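Local atomic coordinates of transcriptional regulator, ROK family (Vibrio cholerae O1 biovar eltor, PDB entry 1Z05), a protein that probably binds DNA as a zinc-containing transcriptional regulator of the ROK family, with a likely role in controlling carbohydrate metabolism. Residues Ala350-Gly364 and Gln385-Ser399. Sequence-based numbering, arbitrary orientation.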
loop_
_atom_site.group_PDB
_atom_site.type_symbol
_atom_site.label_atom_id
_atom_site.label_comp_id
_atom_site.label_asym_id
_atom_site.label_seq_id
_atom_site.Cartn_x
_atom_site.Cartn_y
_atom_site.Cartn_z
ATOM N N ALA A 350 6.385 -15.375 5.746
ATOM C CA ALA A 350 7.021 -14.678 6.874
ATOM C C ALA A 350 7.550 -13.304 6.470
ATOM O O ALA A 350 7.492 -12.356 7.253
ATOM C CB ALA A 350 8.134 -15.508 7.481
ATOM N N ILE A 351 8.092 -13.214 5.260
ATOM C CA ILE A 351 8.533 -11.935 4.698
ATOM C C ILE A 351 7.382 -10.928 4.602
ATOM O O ILE A 351 7.516 -9.776 5.018
ATOM C CB ILE A 351 9.206 -12.148 3.320
ATOM C CG1 ILE A 351 10.582 -12.794 3.533
ATOM C CG2 ILE A 351 9.351 -10.824 2.573
ATOM C CD1 ILE A 351 11.202 -13.389 2.270
ATOM N N VAL A 352 6.251 -11.382 4.068
ATOM C CA VAL A 352 5.064 -10.553 3.891
ATOM C C VAL A 352 4.475 -10.105 5.240
ATOM O O VAL A 352 4.045 -8.937 5.392
ATOM C CB VAL A 352 4.034 -11.299 3.003
ATOM C CG1 VAL A 352 2.701 -10.598 2.984
ATOM C CG2 VAL A 352 4.588 -11.418 1.571
ATOM N N ILE A 353 4.491 -11.016 6.214
ATOM C CA ILE A 353 4.059 -10.709 7.582
ATOM C C ILE A 353 4.920 -9.603 8.184
ATOM O O ILE A 353 4.391 -8.627 8.717
ATOM C CB ILE A 353 4.098 -11.982 8.487
ATOM C CG1 ILE A 353 2.972 -12.935 8.071
ATOM C CG2 ILE A 353 3.990 -11.613 9.968
ATOM C CD1 ILE A 353 3.129 -14.348 8.584
ATOM N N ASN A 354 6.242 -9.770 8.111
ATOM C CA ASN A 354 7.200 -8.745 8.555
ATOM C C ASN A 354 6.952 -7.353 7.973
ATOM O O ASN A 354 7.023 -6.352 8.682
ATOM C CB ASN A 354 8.627 -9.174 8.212
ATOM C CG ASN A 354 9.241 -10.056 9.273
ATOM O OD1 ASN A 354 9.399 -9.640 10.414
ATOM N ND2 ASN A 354 9.619 -11.269 8.896
ATOM N N LEU A 355 6.679 -7.302 6.678
ATOM C CA LEU A 355 6.492 -6.038 5.983
ATOM C C LEU A 355 5.116 -5.424 6.169
ATOM O O LEU A 355 4.987 -4.201 6.165
ATOM C CB LEU A 355 6.746 -6.216 4.493
ATOM C CG LEU A 355 8.195 -6.519 4.144
ATOM C CD1 LEU A 355 8.207 -7.041 2.754
ATOM C CD2 LEU A 355 9.071 -5.277 4.249
ATOM N N PHE A 356 4.093 -6.258 6.326
ATOM C CA PHE A 356 2.721 -5.751 6.321
ATOM C C PHE A 356 1.935 -5.873 7.625
ATOM O O PHE A 356 0.912 -5.205 7.774
ATOM C CB PHE A 356 1.916 -6.362 5.173
ATOM C CG PHE A 356 2.376 -5.925 3.819
ATOM C CD1 PHE A 356 2.000 -4.682 3.311
ATOM C CD2 PHE A 356 3.179 -6.755 3.045
ATOM C CE1 PHE A 356 2.430 -4.276 2.068
ATOM C CE2 PHE A 356 3.617 -6.353 1.793
ATOM C CZ PHE A 356 3.234 -5.107 1.307
ATOM N N ASN A 357 2.392 -6.721 8.550
ATOM C CA ASN A 357 1.677 -6.949 9.819
ATOM C C ASN A 357 0.177 -7.254 9.576
ATOM O O ASN A 357 -0.694 -6.582 10.148
ATOM C CB ASN A 357 1.857 -5.721 10.730
ATOM C CG ASN A 357 1.454 -5.967 12.181
ATOM O OD1 ASN A 357 1.148 -7.089 12.599
ATOM N ND2 ASN A 357 1.471 -4.894 12.964
ATOM N N PRO A 358 -0.130 -8.271 8.731
ATOM C CA PRO A 358 -1.533 -8.552 8.411
ATOM C C PRO A 358 -2.280 -9.193 9.580
ATOM O O PRO A 358 -1.651 -9.759 10.483
ATOM C CB PRO A 358 -1.437 -9.545 7.245
ATOM C CG PRO A 358 -0.150 -10.242 7.461
ATOM C CD PRO A 358 0.780 -9.226 8.070
ATOM N N GLU A 359 -3.609 -9.098 9.557
ATOM C CA GLU A 359 -4.450 -9.706 10.592
ATOM C C GLU A 359 -4.935 -11.095 10.183
ATOM O O GLU A 359 -5.514 -11.815 10.993
ATOM C CB GLU A 359 -5.657 -8.823 10.915
ATOM C CG GLU A 359 -5.318 -7.403 11.345
ATOM C CD GLU A 359 -6.543 -6.517 11.398
ATOM O OE1 GLU A 359 -6.778 -5.750 10.435
ATOM O OE2 GLU A 359 -7.284 -6.604 12.402
ATOM N N LYS A 360 -4.696 -11.475 8.929
ATOM C CA LYS A 360 -5.150 -12.776 8.434
ATOM C C LYS A 360 -4.418 -13.207 7.175
ATOM O O LYS A 360 -4.111 -12.382 6.311
ATOM C CB LYS A 360 -6.663 -12.743 8.176
ATOM C CG LYS A 360 -7.349 -14.087 8.309
ATOM C CD LYS A 360 -8.850 -13.893 8.280
ATOM C CE LYS A 360 -9.578 -15.202 8.439
ATOM N NZ LYS A 360 -11.035 -14.991 8.273
ATOM N N ILE A 361 -4.147 -14.509 7.078
ATOM C CA ILE A 361 -3.509 -15.096 5.902
ATOM C C ILE A 361 -4.461 -16.100 5.268
ATOM O O ILE A 361 -4.929 -17.020 5.942
ATOM C CB ILE A 361 -2.169 -15.830 6.244
ATOM C CG1 ILE A 361 -1.208 -14.922 7.021
ATOM C CG2 ILE A 361 -1.518 -16.398 4.963
ATOM C CD1 ILE A 361 -0.814 -13.640 6.306
ATOM N N LEU A 362 -4.738 -15.922 3.978
ATOM C CA LEU A 362 -5.512 -16.917 3.230
ATOM C C LEU A 362 -4.637 -17.603 2.196
ATOM O O LEU A 362 -3.791 -16.969 1.562
ATOM C CB LEU A 362 -6.719 -16.298 2.515
ATOM C CG LEU A 362 -7.696 -15.345 3.203
ATOM C CD1 LEU A 362 -8.933 -15.171 2.335
ATOM C CD2 LEU A 362 -8.101 -15.830 4.561
ATOM N N ILE A 363 -4.875 -18.898 2.024
ATOM C CA ILE A 363 -4.176 -19.713 1.046
ATOM C C ILE A 363 -5.166 -20.148 -0.040
ATOM O O ILE A 363 -6.238 -20.667 0.254
ATOM C CB ILE A 363 -3.522 -20.957 1.731
ATOM C CG1 ILE A 363 -2.611 -20.520 2.904
ATOM C CG2 ILE A 363 -2.769 -21.809 0.719
ATOM C CD1 ILE A 363 -1.338 -19.745 2.473
ATOM N N GLY A 364 -4.807 -19.913 -1.290
ATOM C CA GLY A 364 -5.637 -20.326 -2.407
ATOM C C GLY A 364 -4.872 -21.162 -3.414
ATOM O O GLY A 364 -3.707 -20.875 -3.722
ATOM N N GLN A 385 10.385 -17.230 11.666
ATOM C CA GLN A 385 10.917 -16.200 10.769
ATOM C C GLN A 385 10.150 -14.874 10.772
ATOM O O GLN A 385 10.337 -14.034 9.887
ATOM C CB GLN A 385 11.025 -16.762 9.354
ATOM C CG GLN A 385 11.900 -18.039 9.280
ATOM C CD GLN A 385 11.908 -18.666 7.906
ATOM O OE1 GLN A 385 11.718 -17.984 6.897
ATOM N NE2 GLN A 385 12.145 -19.973 7.856
ATOM N N SER A 386 9.296 -14.692 11.771
ATOM C CA SER A 386 8.576 -13.431 11.965
ATOM C C SER A 386 8.362 -13.209 13.454
ATOM O O SER A 386 8.446 -14.161 14.239
ATOM C CB SER A 386 7.246 -13.412 11.181
ATOM O OG SER A 386 6.319 -14.373 11.669
ATOM N N LEU A 387 8.130 -11.951 13.842
ATOM C CA LEU A 387 7.948 -11.582 15.245
ATOM C C LEU A 387 6.756 -12.303 15.878
ATOM O O LEU A 387 5.662 -12.319 15.301
ATOM C CB LEU A 387 7.745 -10.068 15.379
ATOM C CG LEU A 387 8.935 -9.114 15.218
ATOM C CD1 LEU A 387 8.464 -7.661 15.122
ATOM C CD2 LEU A 387 9.926 -9.264 16.341
ATOM N N PRO A 388 6.963 -12.906 17.064
ATOM C CA PRO A 388 5.865 -13.460 17.860
ATOM C C PRO A 388 4.631 -12.563 17.916
ATOM O O PRO A 388 3.535 -13.035 17.628
ATOM C CB PRO A 388 6.503 -13.634 19.241
ATOM C CG PRO A 388 7.913 -14.012 18.902
ATOM C CD PRO A 388 8.269 -13.141 17.718
ATOM N N VAL A 389 4.806 -11.281 18.236
ATOM C CA VAL A 389 3.669 -10.355 18.316
ATOM C C VAL A 389 2.875 -10.254 17.001
ATOM O O VAL A 389 1.662 -10.030 17.018
ATOM C CB VAL A 389 4.095 -8.946 18.851
ATOM C CG1 VAL A 389 4.863 -8.145 17.801
ATOM C CG2 VAL A 389 2.884 -8.162 19.345
ATOM N N TYR A 390 3.561 -10.441 15.874
ATOM C CA TYR A 390 2.941 -10.368 14.545
ATOM C C TYR A 390 2.122 -11.603 14.189
ATOM O O TYR A 390 1.159 -11.508 13.441
ATOM C CB TYR A 390 4.012 -10.199 13.464
ATOM C CG TYR A 390 4.497 -8.785 13.215
ATOM C CD1 TYR A 390 4.757 -7.897 14.268
ATOM C CD2 TYR A 390 4.734 -8.351 11.919
ATOM C CE1 TYR A 390 5.215 -6.601 14.016
ATOM C CE2 TYR A 390 5.197 -7.073 11.656
ATOM C CZ TYR A 390 5.440 -6.204 12.694
ATOM O OH TYR A 390 5.899 -4.940 12.390
ATOM N N HIS A 391 2.527 -12.765 14.691
ATOM C CA HIS A 391 1.905 -14.018 14.267
ATOM C C HIS A 391 1.146 -14.761 15.375
ATOM O O HIS A 391 0.766 -15.921 15.190
ATOM C CB HIS A 391 2.937 -14.940 13.589
ATOM C CG HIS A 391 3.995 -15.462 14.509
ATOM N ND1 HIS A 391 5.329 -15.159 14.353
ATOM C CD2 HIS A 391 3.918 -16.268 15.595
ATOM C CE1 HIS A 391 6.028 -15.753 15.305
ATOM N NE2 HIS A 391 5.195 -16.428 16.077
ATOM N N GLN A 392 0.919 -14.089 16.503
ATOM C CA GLN A 392 0.271 -14.701 17.672
ATOM C C GLN A 392 -1.159 -15.179 17.410
ATOM O O GLN A 392 -1.471 -16.362 17.584
ATOM C CB GLN A 392 0.308 -13.756 18.886
ATOM C CG GLN A 392 1.455 -14.046 19.855
ATOM C CD GLN A 392 1.540 -13.060 21.023
ATOM O OE1 GLN A 392 0.631 -12.257 21.258
ATOM N NE2 GLN A 392 2.646 -13.123 21.758
ATOM N N ASP A 393 -2.016 -14.254 16.996
ATOM C CA ASP A 393 -3.424 -14.543 16.737
ATOM C C ASP A 393 -3.687 -14.623 15.236
ATOM O O ASP A 393 -4.773 -14.284 14.754
ATOM C CB ASP A 393 -4.307 -13.471 17.390
ATOM C CG ASP A 393 -3.670 -12.084 17.361
ATOM O OD1 ASP A 393 -3.237 -11.635 16.275
ATOM O OD2 ASP A 393 -3.608 -11.439 18.432
ATOM N N LEU A 394 -2.682 -15.084 14.502
ATOM C CA LEU A 394 -2.730 -15.072 13.051
ATOM C C LEU A 394 -3.328 -16.361 12.510
ATOM O O LEU A 394 -2.719 -17.431 12.585
ATOM C CB LEU A 394 -1.329 -14.819 12.478
ATOM C CG LEU A 394 -1.148 -14.371 11.026
ATOM C CD1 LEU A 394 -2.079 -13.228 10.646
ATOM C CD2 LEU A 394 0.294 -13.962 10.814
ATOM N N LYS A 395 -4.540 -16.246 11.971
ATOM C CA LYS A 395 -5.222 -17.385 11.366
ATOM C C LYS A 395 -4.665 -17.660 9.986
ATOM O O LYS A 395 -4.485 -16.727 9.189
ATOM C CB LYS A 395 -6.736 -17.149 11.282
ATOM C CG LYS A 395 -7.557 -17.938 12.294
ATOM C CD LYS A 395 -7.303 -17.476 13.727
ATOM C CE LYS A 395 -8.321 -18.070 14.696
ATOM N NZ LYS A 395 -9.668 -17.444 14.525
ATOM N N LEU A 396 -4.371 -18.936 9.735
ATOM C CA LEU A 396 -4.034 -19.421 8.397
ATOM C C LEU A 396 -5.227 -20.204 7.860
ATOM O O LEU A 396 -5.528 -21.285 8.360
ATOM C CB LEU A 396 -2.800 -20.320 8.453
ATOM C CG LEU A 396 -2.093 -20.667 7.145
ATOM C CD1 LEU A 396 -1.300 -19.478 6.650
ATOM C CD2 LEU A 396 -1.167 -21.845 7.337
ATOM N N VAL A 397 -5.927 -19.659 6.866
ATOM C CA VAL A 397 -7.147 -20.319 6.390
ATOM C C VAL A 397 -7.250 -20.455 4.872
ATOM O O VAL A 397 -6.648 -19.681 4.111
ATOM C CB VAL A 397 -8.463 -19.698 6.994
ATOM C CG1 VAL A 397 -8.357 -19.494 8.509
ATOM C CG2 VAL A 397 -8.835 -18.411 6.326
ATOM N N GLU A 398 -8.022 -21.453 4.446
ATOM C CA GLU A 398 -8.329 -21.660 3.036
ATOM C C GLU A 398 -9.232 -20.544 2.485
ATOM O O GLU A 398 -10.175 -20.100 3.150
ATOM C CB GLU A 398 -8.996 -23.031 2.838
ATOM C CG GLU A 398 -9.162 -23.423 1.380
ATOM C CD GLU A 398 -9.848 -24.778 1.176
ATOM O OE1 GLU A 398 -9.960 -25.556 2.149
ATOM O OE2 GLU A 398 -10.270 -25.061 0.025
ATOM N N SER A 399 -8.939 -20.108 1.260
ATOM C CA SER A 399 -9.761 -19.129 0.561
ATOM C C SER A 399 -11.131 -19.729 0.263
ATOM O O SER A 399 -11.243 -20.929 0.039
ATOM C CB SER A 399 -9.086 -18.711 -0.751
ATOM O OG SER A 399 -9.132 -19.772 -1.699
HETATM O O HOH W 1 5.807 -4.291 9.831
HETATM O O HOH W 2 0.851 -9.632 11.574
#
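Tyr390 lays one face of its ring against the side-chain amide of Asn357, the two planes only 13° apart, in a flat stack at the end of helix 332-356. Asn357 suits the place because it leaves the helix with positive phi, which asparagine tolerates well, and its CB lies 3.7 Å from Tyr390 CE2. The ring edge meets carbonyls of the last helical turn, Ile353 O and Asn354 O, with Tyr390 CD2 3.2 Å from Ile353 O. The Tyr390 hydroxyl donates to a water that in turn donates to Asn354 O, giving the phenol a polar link to the helix end. Asn354 starts out away from the other segment, but its amide swings back and ND2 donates to Gln385 O at 3.0 Å, in the carbonyl plane though bent at the hydrogen (139°).

At the root of the tyrosine side chain, Ile353 slides CG2 past Tyr390 CB, while its CD1 meets Leu394 CD2 tip to tip at 3.6 Å. CG of Leu394 stands anti to the backbone N (chi1 -163°), which carries the branched end inward against Ile353 and Ile361. Strands 360-364 and 395-398 then run parallel, the latter outermost in the sheet within this chain, joined by four backbone hydrogen bonds such as Ile363 N to Val397 O at 2.8 Å. Ile361 and Ile363 pack on Leu396, on the face covered by helix 371-385, the helix of this beta-alpha-beta crossover. On the other face Leu362 lies beside Val397, both pointing the same way, and Lys360 lays its aliphatic chain across Val397 before its amine bonds to Asp233 and His230 O. Branched aliphatics thus fill the sheet interface, while water and amide serve Asn354 O and Gln385 O.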